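Local structure of uncharacterized protein (Pyrococcus furiosus, 4XM2) at residues C36-P41 with V62-M67; Y109-L114 with E146-H151; L114-E119 with H151-F156. The protein is probably a zinc-dependent deacetylase of the GlcNAc-PI de-N-acetylase (LmbE-like) family, removing acetyl groups from N-acetylated sugars. All coordinates share one frame; numbering follows the deposited sequence.

Contact 1 of 3, residues C36-P41 with V62-M67; sequences CIEPHP and VIYICM. With ZN (zinc ion), chain J.
Two neighbouring parallel strands of a beta-alpha-beta unit meet here, 33-38 leading through helix 43-57 into 61-68, and the first ends in the loop that carries a zinc ligand. Cys36 N donates to Ile63 O (2.9 Å), and Ile65 N returns a bond to Cys36 O. One rung further on, Glu38 N reaches Ile65 O at 2.7 Å and Met67 N closes the ladder on Glu38 O. The side chains alternate between the two faces of the sheet. On one, Ile37 and Ile65 rise together as neighbours, Ile37 CG1 and Ile65 CD1 being 4.1 Å apart, while Met67 folds back on itself and lays SD against Ile37 CG2; helix 118-131 packs over Ile65 and helix 149-164 over Ile37. Such an inner pair of strands belongs to the Rossmann-like sheet of the GlcNAc-PI de-N-acetylase family, where metal ligands gather at the C-terminal strand ends. On the other face Cys36 SG meets Val62 CG1 at 3.6 Å, and Cys36 CB touches Tyr64 CD1. Cys66 SG, anti to its own N (chi1 -169°), is carried toward the loop at His40 and Pro41, 3.7 Å from Pro41 CD. Glu38 OE1 accepts from Cys44 N at the start of helix 43-57. His40 ND1 binds the zinc ion at 2.2 Å, beside two waters, Asp43 and His151, and its NE2 is hydrogen-bonded to Asp150.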
loop_
_atom_site.group_PDB
_atom_site.type_symbol
_atom_site.label_atom_id
_atom_site.label_comp_id
_atom_site.label_asym_id
_atom_site.label_seq_id
_atom_site.Cartn_x
_atom_site.Cartn_y
_atom_site.Cartn_z
ATOM N N CYS D 36 -8.892 -26.523 -7.970
ATOM C CA CYS D 36 -9.315 -26.299 -6.620
ATOM C C CYS D 36 -8.372 -25.278 -5.971
ATOM O O CYS D 36 -7.220 -25.571 -5.730
ATOM C CB CYS D 36 -9.361 -27.641 -5.866
ATOM S SG CYS D 36 -10.489 -28.896 -6.689
ATOM N N ILE D 37 -8.863 -24.063 -5.725
ATOM C CA ILE D 37 -8.051 -22.995 -5.090
ATOM C C ILE D 37 -8.253 -23.068 -3.575
ATOM O O ILE D 37 -9.387 -22.993 -3.145
ATOM C CB ILE D 37 -8.485 -21.594 -5.645
ATOM C CG1 ILE D 37 -8.212 -21.554 -7.156
ATOM C CG2 ILE D 37 -7.781 -20.522 -4.948
ATOM C CD1 ILE D 37 -8.710 -20.347 -7.913
ATOM N N GLU D 38 -7.192 -23.270 -2.778
ATOM C CA GLU D 38 -7.323 -23.307 -1.333
ATOM C C GLU D 38 -6.548 -22.187 -0.658
ATOM O O GLU D 38 -5.475 -21.804 -1.145
ATOM C CB GLU D 38 -6.932 -24.673 -0.716
ATOM C CG GLU D 38 -5.562 -25.170 -1.087
ATOM C CD GLU D 38 -5.186 -26.462 -0.382
ATOM O OE1 GLU D 38 -6.069 -27.095 0.231
ATOM O OE2 GLU D 38 -3.995 -26.843 -0.428
ATOM N N PRO D 39 -7.079 -21.639 0.449
ATOM C CA PRO D 39 -6.341 -20.560 1.202
ATOM C C PRO D 39 -5.114 -21.070 1.943
ATOM O O PRO D 39 -4.099 -20.370 2.006
ATOM C CB PRO D 39 -7.366 -20.055 2.201
ATOM C CG PRO D 39 -8.746 -20.550 1.639
ATOM C CD PRO D 39 -8.483 -21.791 0.888
ATOM N N HIS D 40 -5.211 -22.277 2.512
ATOM C CA HIS D 40 -4.107 -22.892 3.269
ATOM C C HIS D 40 -3.970 -24.343 2.843
ATOM O O HIS D 40 -4.884 -24.873 2.244
ATOM C CB HIS D 40 -4.389 -22.869 4.783
ATOM C CG HIS D 40 -4.638 -21.502 5.319
ATOM N ND1 HIS D 40 -5.895 -21.067 5.670
ATOM C CD2 HIS D 40 -3.807 -20.435 5.468
ATOM C CE1 HIS D 40 -5.820 -19.800 6.062
ATOM N NE2 HIS D 40 -4.566 -19.392 5.934
ATOM N N PRO D 41 -2.836 -24.979 3.179
ATOM C CA PRO D 41 -2.701 -26.437 3.130
ATOM C C PRO D 41 -3.705 -27.105 4.046
ATOM O O PRO D 41 -3.618 -26.935 5.283
ATOM C CB PRO D 41 -1.292 -26.702 3.690
ATOM C CG PRO D 41 -0.555 -25.358 3.531
ATOM C CD PRO D 41 -1.626 -24.319 3.688
ATOM N N VAL D 62 -7.439 -33.225 -11.461
ATOM C CA VAL D 62 -7.631 -32.191 -10.438
ATOM C C VAL D 62 -6.333 -31.494 -10.023
ATOM O O VAL D 62 -5.388 -32.141 -9.605
ATOM C CB VAL D 62 -8.450 -32.699 -9.235
ATOM C CG1 VAL D 62 -8.608 -31.601 -8.185
ATOM C CG2 VAL D 62 -9.794 -33.089 -9.728
ATOM N N ILE D 63 -6.304 -30.172 -10.192
ATOM C CA ILE D 63 -5.129 -29.365 -9.827
ATOM C C ILE D 63 -5.384 -28.416 -8.638
ATOM O O ILE D 63 -6.357 -27.677 -8.638
ATOM C CB ILE D 63 -4.624 -28.588 -11.052
ATOM C CG1 ILE D 63 -4.114 -29.575 -12.117
ATOM C CG2 ILE D 63 -3.491 -27.671 -10.655
ATOM C CD1 ILE D 63 -3.877 -28.953 -13.453
ATOM N N TYR D 64 -4.542 -28.493 -7.613
ATOM C CA TYR D 64 -4.586 -27.527 -6.521
ATOM C C TYR D 64 -3.823 -26.238 -6.865
ATOM O O TYR D 64 -2.749 -26.281 -7.499
ATOM C CB TYR D 64 -3.967 -28.125 -5.234
ATOM C CG TYR D 64 -4.835 -29.150 -4.492
ATOM C CD1 TYR D 64 -6.062 -29.550 -4.999
ATOM C CD2 TYR D 64 -4.397 -29.725 -3.308
ATOM C CE1 TYR D 64 -6.834 -30.499 -4.334
ATOM C CE2 TYR D 64 -5.159 -30.676 -2.642
ATOM C CZ TYR D 64 -6.371 -31.071 -3.190
ATOM O OH TYR D 64 -7.159 -31.990 -2.562
ATOM N N ILE D 65 -4.369 -25.094 -6.435
ATOM C CA ILE D 65 -3.537 -23.891 -6.158
ATOM C C ILE D 65 -3.698 -23.634 -4.630
ATOM O O ILE D 65 -4.820 -23.502 -4.122
ATOM C CB ILE D 65 -3.958 -22.611 -6.934
ATOM C CG1 ILE D 65 -3.843 -22.790 -8.426
ATOM C CG2 ILE D 65 -3.096 -21.379 -6.461
ATOM C CD1 ILE D 65 -4.748 -21.849 -9.237
ATOM N N CYS D 66 -2.599 -23.615 -3.912
ATOM C CA CYS D 66 -2.602 -23.277 -2.512
ATOM C C CYS D 66 -2.066 -21.833 -2.316
ATOM O O CYS D 66 -0.928 -21.542 -2.677
ATOM C CB CYS D 66 -1.768 -24.264 -1.711
ATOM S SG CYS D 66 -2.102 -23.936 0.040
ATOM N N MET D 67 -2.930 -20.949 -1.823
ATOM C CA MET D 67 -2.676 -19.464 -1.761
ATOM C C MET D 67 -1.550 -19.134 -0.834
ATOM O O MET D 67 -0.678 -18.343 -1.197
ATOM C CB MET D 67 -3.912 -18.682 -1.327
ATOM C CG MET D 67 -5.092 -18.874 -2.261
ATOM S SD MET D 67 -4.809 -18.473 -3.986
ATOM C CE MET D 67 -4.296 -16.732 -3.969
HETATM ZN ZN ZN J . -7.719 -22.248 5.847
HETATM O O HOH W 1 -7.148 -24.195 7.042
HETATM O O HOH W 2 -7.665 -22.143 7.957
#

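Contact 2 of 3, residues Y109-L114 with E146-H151; sequences YRDTEL and ESHPDH. With ZN (zinc ion), chain J.
Asp150 OD2 takes the shorter of the two hydrogen bonds across the contact, from Thr112 N at 2.6 Å, on its syn lone pair. The same oxygen accepts, weakly, from His148 NE2 within its own segment. The other oxygen, OD1, receives Leu114 N at 3.2 Å, approaching on the syn side but 29° out of the carboxylate plane. A water donates both to Asp150 OD1 and to Leu114 O, each at 2.7 Å. One buried carboxylate thus gathers the N-H of Thr112 in a turn and that of Leu114 just past it, and its rotation is fixed from both oxygens. The turn is of type II, running from Arg110 to Glu113 after strand 103-109. Asp150 sits in the first turn of helix 149-164, with His148 at the N-cap; its CG, anti to the carbonyl carbon (chi1 -71°), turns the carboxylate to the loop. Asp150 stands in the second shell of the zinc site, fixing the His40 ring, while His151 NE2 binds the metal itself at 2.3 Å. Asp111 OD1 lies 3.5 Å from Asp150 OD2, two acceptors on side chains set roughly at right angles, and Asp111 OD2 takes a bond from Met72 N. Thr112 CG2 rests 4.0 Å from His148 NE2. Leu114 CB presses against Asp150 OD1 at 3.3 Å. Just ahead of the helix, Glu146 OE1 accepts His148 N on its anti lone pair and also bonds His259 of a neighbouring subunit.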
loop_
_atom_site.group_PDB
_atom_site.type_symbol
_atom_site.label_atom_id
_atom_site.label_comp_id
_atom_site.label_asym_id
_atom_site.label_seq_id
_atom_site.Cartn_x
_atom_site.Cartn_y
_atom_site.Cartn_z
ATOM N N TYR D 109 2.495 -16.981 -0.571
ATOM C CA TYR D 109 2.187 -15.798 0.299
ATOM C C TYR D 109 2.188 -16.300 1.705
ATOM O O TYR D 109 1.782 -17.408 1.939
ATOM C CB TYR D 109 0.831 -15.176 -0.097
ATOM C CG TYR D 109 0.972 -14.582 -1.473
ATOM C CD1 TYR D 109 1.738 -13.410 -1.662
ATOM C CD2 TYR D 109 0.434 -15.207 -2.589
ATOM C CE1 TYR D 109 1.892 -12.867 -2.921
ATOM C CE2 TYR D 109 0.569 -14.676 -3.829
ATOM C CZ TYR D 109 1.363 -13.505 -3.992
ATOM O OH TYR D 109 1.596 -12.911 -5.230
ATOM N N ARG D 110 2.681 -15.518 2.650
ATOM C CA ARG D 110 2.677 -15.980 4.042
ATOM C C ARG D 110 1.251 -15.986 4.589
ATOM O O ARG D 110 0.449 -15.040 4.337
ATOM C CB ARG D 110 3.638 -15.134 4.908
ATOM C CG ARG D 110 3.746 -15.603 6.352
ATOM C CD ARG D 110 4.858 -14.895 7.106
ATOM N NE ARG D 110 6.166 -15.166 6.490
ATOM C CZ ARG D 110 7.288 -14.600 6.888
ATOM N NH1 ARG D 110 7.250 -13.780 7.926
ATOM N NH2 ARG D 110 8.451 -14.888 6.294
ATOM N N ASP D 111 0.922 -17.088 5.252
ATOM C CA ASP D 111 -0.290 -17.324 6.061
ATOM C C ASP D 111 -0.621 -16.075 6.928
ATOM O O ASP D 111 0.247 -15.546 7.647
ATOM C CB ASP D 111 0.050 -18.577 6.918
ATOM C CG ASP D 111 -1.114 -19.118 7.747
ATOM O OD1 ASP D 111 -2.296 -18.665 7.652
ATOM O OD2 ASP D 111 -0.826 -20.045 8.527
ATOM N N THR D 112 -1.872 -15.639 6.875
ATOM C CA THR D 112 -2.375 -14.396 7.485
ATOM C C THR D 112 -1.950 -13.095 6.783
ATOM O O THR D 112 -2.297 -12.037 7.265
ATOM C CB THR D 112 -2.123 -14.244 9.016
ATOM O OG1 THR D 112 -0.782 -13.809 9.293
ATOM C CG2 THR D 112 -2.478 -15.557 9.788
ATOM N N GLU D 113 -1.236 -13.188 5.639
ATOM C CA GLU D 113 -0.668 -12.020 4.943
ATOM C C GLU D 113 -0.967 -12.102 3.467
ATOM O O GLU D 113 -0.364 -11.448 2.664
ATOM C CB GLU D 113 0.855 -11.895 5.208
ATOM C CG GLU D 113 1.201 -11.729 6.653
ATOM C CD GLU D 113 2.697 -11.619 6.943
ATOM O OE1 GLU D 113 3.546 -11.669 6.020
ATOM O OE2 GLU D 113 3.039 -11.539 8.134
ATOM N N LEU D 114 -1.939 -12.893 3.090
ATOM C CA LEU D 114 -2.283 -12.965 1.677
ATOM C C LEU D 114 -2.911 -11.646 1.200
ATOM O O LEU D 114 -3.910 -11.214 1.739
ATOM C CB LEU D 114 -3.251 -14.113 1.419
ATOM C CG LEU D 114 -3.833 -13.980 0.000
ATOM C CD1 LEU D 114 -2.815 -14.458 -0.981
ATOM C CD2 LEU D 114 -5.154 -14.771 -0.077
ATOM N N GLU D 146 -17.272 -15.589 8.626
ATOM C CA GLU D 146 -15.935 -16.047 8.237
ATOM C C GLU D 146 -14.930 -14.968 8.626
ATOM O O GLU D 146 -14.950 -13.829 8.129
ATOM C CB GLU D 146 -15.885 -16.270 6.735
ATOM C CG GLU D 146 -14.500 -16.767 6.236
ATOM C CD GLU D 146 -13.871 -17.819 7.116
ATOM O OE1 GLU D 146 -12.918 -17.504 7.867
ATOM O OE2 GLU D 146 -14.317 -18.988 7.044
ATOM N N SER D 147 -14.042 -15.341 9.509
ATOM C CA SER D 147 -13.165 -14.403 10.135
ATOM C C SER D 147 -11.753 -14.503 9.647
ATOM O O SER D 147 -10.913 -13.737 10.094
ATOM C CB SER D 147 -13.191 -14.640 11.663
ATOM O OG SER D 147 -14.436 -14.121 12.105
ATOM N N HIS D 148 -11.453 -15.437 8.756
ATOM C CA HIS D 148 -10.095 -15.427 8.224
ATOM C C HIS D 148 -9.958 -14.593 6.956
ATOM O O HIS D 148 -10.442 -15.009 5.903
ATOM C CB HIS D 148 -9.552 -16.836 7.957
ATOM C CG HIS D 148 -8.065 -16.917 8.060
ATOM N ND1 HIS D 148 -7.423 -17.784 8.926
ATOM C CD2 HIS D 148 -7.086 -16.175 7.481
ATOM C CE1 HIS D 148 -6.112 -17.604 8.841
ATOM N NE2 HIS D 148 -5.881 -16.619 7.985
ATOM N N PRO D 149 -9.187 -13.477 7.007
ATOM C CA PRO D 149 -9.046 -12.657 5.787
ATOM C C PRO D 149 -8.534 -13.435 4.592
ATOM O O PRO D 149 -9.008 -13.175 3.492
ATOM C CB PRO D 149 -8.032 -11.560 6.178
ATOM C CG PRO D 149 -7.338 -12.099 7.339
ATOM C CD PRO D 149 -8.377 -12.916 8.097
ATOM N N ASP D 150 -7.573 -14.346 4.807
ATOM C CA ASP D 150 -7.027 -15.216 3.753
ATOM C C ASP D 150 -8.139 -16.005 3.048
ATOM O O ASP D 150 -8.027 -16.289 1.853
ATOM C CB ASP D 150 -6.053 -16.284 4.328
ATOM C CG ASP D 150 -4.691 -15.716 4.819
ATOM O OD1 ASP D 150 -4.334 -14.578 4.499
ATOM O OD2 ASP D 150 -3.938 -16.451 5.543
ATOM N N HIS D 151 -9.208 -16.353 3.779
ATOM C CA HIS D 151 -10.327 -17.120 3.214
ATOM C C HIS D 151 -11.200 -16.228 2.402
ATOM O O HIS D 151 -11.479 -16.475 1.234
ATOM C CB HIS D 151 -11.176 -17.794 4.328
ATOM C CG HIS D 151 -10.661 -19.131 4.720
ATOM N ND1 HIS D 151 -11.416 -20.288 4.573
ATOM C CD2 HIS D 151 -9.436 -19.524 5.172
ATOM C CE1 HIS D 151 -10.680 -21.319 4.943
ATOM N NE2 HIS D 151 -9.491 -20.891 5.325
HETATM ZN ZN ZN J . -7.719 -22.248 5.847
HETATM O O HOH W 3 -5.157 -12.061 4.018
HETATM O O HOH W 1 -7.148 -24.195 7.042
HETATM O O HOH W 2 -7.665 -22.143 7.957
#

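Contact 3 of 3, residues L114-E119 with H151-F156; sequences LPYSRE and HRRTGF. With ZN (zinc ion), chain J.
The polar link between these segments is a single bond, from Arg153 NH1 to Leu114 O at 2.9 Å. The carbonyl oxygen lies at the edge of the guanidinium, near its plane, and the N-H points at it with an angle of 155°. A stretched aliphatic chain carries the guanidinium out from the helix to this carbonyl. A van der Waals contact follows: Tyr116 CB sits over one face of the guanidinium, toward its rim and 3.6 Å from Arg153 NE, with the phenol ring turned 31° from the guanidinium plane. These contacts lay the loop ahead of helix 118-131, where Ser117 takes the N-cap position, along the first turns of helix 149-164. Were Arg153 an alanine, Leu114 O would probably lose this donor and the flank of Tyr116 its cover. Van der Waals packing makes up the rest. Leu114 CD2 lies 4.0 Å from Arg153 CB, the two side chains passing head to tail, and 3.7 Å from Thr154 OG1. The ring of Tyr116, whose CG stands anti to the backbone N (chi1 -177°), is sent along the helix, where CE1 meets Phe156 CB at 3.9 Å. Polar and aromatic partners beyond the two segments hold the same residues: Thr154 OG1 is hydrogen-bonded to Asp150 O, Tyr116 OH bonds Glu160, and Phe156 meets Trp142 edge-to-face and Arg152 of a neighbouring subunit in a cation-pi contact.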
loop_
_atom_site.group_PDB
_atom_site.type_symbol
_atom_site.label_atom_id
_atom_site.label_comp_id
_atom_site.label_asym_id
_atom_site.label_seq_id
_atom_site.Cartn_x
_atom_site.Cartn_y
_atom_site.Cartn_z
ATOM N N LEU D 114 -1.939 -12.893 3.090
ATOM C CA LEU D 114 -2.283 -12.965 1.677
ATOM C C LEU D 114 -2.911 -11.646 1.200
ATOM O O LEU D 114 -3.910 -11.214 1.739
ATOM C CB LEU D 114 -3.251 -14.113 1.419
ATOM C CG LEU D 114 -3.833 -13.980 0.000
ATOM C CD1 LEU D 114 -2.815 -14.458 -0.981
ATOM C CD2 LEU D 114 -5.154 -14.771 -0.077
ATOM N N PRO D 115 -2.304 -11.010 0.194
ATOM C CA PRO D 115 -2.749 -9.680 -0.215
ATOM C C PRO D 115 -4.058 -9.729 -0.926
ATOM O O PRO D 115 -4.408 -10.792 -1.550
ATOM C CB PRO D 115 -1.685 -9.266 -1.212
ATOM C CG PRO D 115 -0.399 -9.880 -0.638
ATOM C CD PRO D 115 -0.903 -11.288 -0.211
ATOM N N TYR D 116 -4.794 -8.627 -0.875
ATOM C CA TYR D 116 -5.909 -8.477 -1.784
ATOM C C TYR D 116 -5.547 -7.467 -2.865
ATOM O O TYR D 116 -5.672 -6.266 -2.652
ATOM C CB TYR D 116 -7.148 -8.016 -1.048
ATOM C CG TYR D 116 -8.316 -7.923 -1.967
ATOM C CD1 TYR D 116 -8.875 -9.055 -2.500
ATOM C CD2 TYR D 116 -8.830 -6.682 -2.339
ATOM C CE1 TYR D 116 -9.962 -8.980 -3.341
ATOM C CE2 TYR D 116 -9.923 -6.600 -3.155
ATOM C CZ TYR D 116 -10.473 -7.726 -3.651
ATOM O OH TYR D 116 -11.496 -7.608 -4.507
ATOM N N SER D 117 -5.056 -7.938 -4.013
ATOM C CA SER D 117 -4.411 -7.009 -4.947
ATOM C C SER D 117 -4.338 -7.618 -6.334
ATOM O O SER D 117 -4.417 -8.844 -6.490
ATOM C CB SER D 117 -2.973 -6.712 -4.494
ATOM O OG SER D 117 -2.129 -7.839 -4.705
ATOM N N ARG D 118 -4.243 -6.733 -7.313
ATOM C CA ARG D 118 -3.969 -7.067 -8.707
ATOM C C ARG D 118 -2.818 -8.076 -8.854
ATOM O O ARG D 118 -2.915 -9.022 -9.657
ATOM C CB ARG D 118 -3.666 -5.810 -9.542
ATOM C CG ARG D 118 -3.244 -6.167 -11.023
ATOM C CD ARG D 118 -2.651 -4.966 -11.735
ATOM N NE ARG D 118 -1.606 -4.382 -10.882
ATOM C CZ ARG D 118 -1.146 -3.147 -10.999
ATOM N NH1 ARG D 118 -1.660 -2.327 -11.922
ATOM N NH2 ARG D 118 -0.205 -2.728 -10.173
ATOM N N GLU D 119 -1.741 -7.865 -8.106
ATOM C CA GLU D 119 -0.606 -8.772 -8.132
ATOM C C GLU D 119 -0.999 -10.238 -7.876
ATOM O O GLU D 119 -0.478 -11.158 -8.566
ATOM C CB GLU D 119 0.487 -8.363 -7.132
ATOM C CG GLU D 119 1.551 -9.406 -7.075
ATOM C CD GLU D 119 2.725 -9.119 -6.161
ATOM O OE1 GLU D 119 2.621 -8.358 -5.119
ATOM O OE2 GLU D 119 3.771 -9.719 -6.500
ATOM N N HIS D 151 -9.208 -16.353 3.779
ATOM C CA HIS D 151 -10.327 -17.120 3.214
ATOM C C HIS D 151 -11.200 -16.228 2.402
ATOM O O HIS D 151 -11.479 -16.475 1.234
ATOM C CB HIS D 151 -11.176 -17.794 4.328
ATOM C CG HIS D 151 -10.661 -19.131 4.720
ATOM N ND1 HIS D 151 -11.416 -20.288 4.573
ATOM C CD2 HIS D 151 -9.436 -19.524 5.172
ATOM C CE1 HIS D 151 -10.680 -21.319 4.943
ATOM N NE2 HIS D 151 -9.491 -20.891 5.325
ATOM N N ARG D 152 -11.646 -15.160 3.017
ATOM C CA ARG D 152 -12.419 -14.185 2.266
ATOM C C ARG D 152 -11.592 -13.857 1.001
ATOM O O ARG D 152 -12.097 -13.883 -0.083
ATOM C CB ARG D 152 -12.661 -12.917 3.116
ATOM C CG ARG D 152 -13.341 -13.179 4.436
ATOM C CD ARG D 152 -13.900 -11.821 5.037
ATOM N NE ARG D 152 -12.799 -10.999 5.514
ATOM C CZ ARG D 152 -12.356 -10.941 6.762
ATOM N NH1 ARG D 152 -12.925 -11.648 7.726
ATOM N NH2 ARG D 152 -11.359 -10.127 7.050
ATOM N N ARG D 153 -10.307 -13.600 1.133
ATOM C CA ARG D 153 -9.613 -13.023 -0.002
ATOM C C ARG D 153 -9.435 -14.051 -1.107
ATOM O O ARG D 153 -9.541 -13.722 -2.267
ATOM C CB ARG D 153 -8.314 -12.372 0.428
ATOM C CG ARG D 153 -8.574 -11.037 1.152
ATOM C CD ARG D 153 -7.382 -10.643 1.995
ATOM N NE ARG D 153 -7.515 -9.244 2.317
ATOM C CZ ARG D 153 -6.509 -8.445 2.707
ATOM N NH1 ARG D 153 -5.220 -8.873 2.783
ATOM N NH2 ARG D 153 -6.799 -7.178 2.984
ATOM N N THR D 154 -9.228 -15.310 -0.711
ATOM C CA THR D 154 -9.099 -16.383 -1.686
ATOM C C THR D 154 -10.342 -16.484 -2.524
ATOM O O THR D 154 -10.250 -16.502 -3.726
ATOM C CB THR D 154 -8.785 -17.705 -1.057
ATOM O OG1 THR D 154 -7.515 -17.602 -0.428
ATOM C CG2 THR D 154 -8.657 -18.773 -2.168
ATOM N N GLY D 155 -11.499 -16.473 -1.886
ATOM C CA GLY D 155 -12.774 -16.477 -2.613
ATOM C C GLY D 155 -12.947 -15.328 -3.585
ATOM O O GLY D 155 -13.188 -15.570 -4.751
ATOM N N PHE D 156 -12.823 -14.073 -3.125
ATOM C CA PHE D 156 -12.946 -12.934 -4.028
ATOM C C PHE D 156 -11.849 -13.015 -5.141
ATOM O O PHE D 156 -12.096 -12.849 -6.341
ATOM C CB PHE D 156 -12.821 -11.639 -3.230
ATOM C CG PHE D 156 -14.009 -11.332 -2.306
ATOM C CD1 PHE D 156 -15.297 -11.213 -2.813
ATOM C CD2 PHE D 156 -13.815 -11.064 -0.937
ATOM C CE1 PHE D 156 -16.384 -10.861 -1.983
ATOM C CE2 PHE D 156 -14.896 -10.712 -0.107
ATOM C CZ PHE D 156 -16.184 -10.635 -0.643
HETATM ZN ZN ZN J . -7.719 -22.248 5.847
HETATM O O HOH W 1 -7.148 -24.195 7.042
HETATM O O HOH W 2 -7.665 -22.143 7.957
#

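Contact 1, deep in the chain, stands against contacts 2 and 3, which neighbouring subunits both reach. Contact 1 is fully buried and relies on a regular backbone ladder with largely apolar side chains. Contact 2, also buried, lies farther from the chain's centre, and there one aspartate accepting backbone N-H groups of a turn and the residue after it replaces strand pairing. Contact 3 is only partly buried and joins a loop to a helix by one arginine bond and mixed packing. Contacts 2 and 3 share Leu114 and His151 and both use helix 149-164, whose Thr154 also packs on Ile37 and Met67 of contact 1. The zinc ion ties contact 1 to this helix.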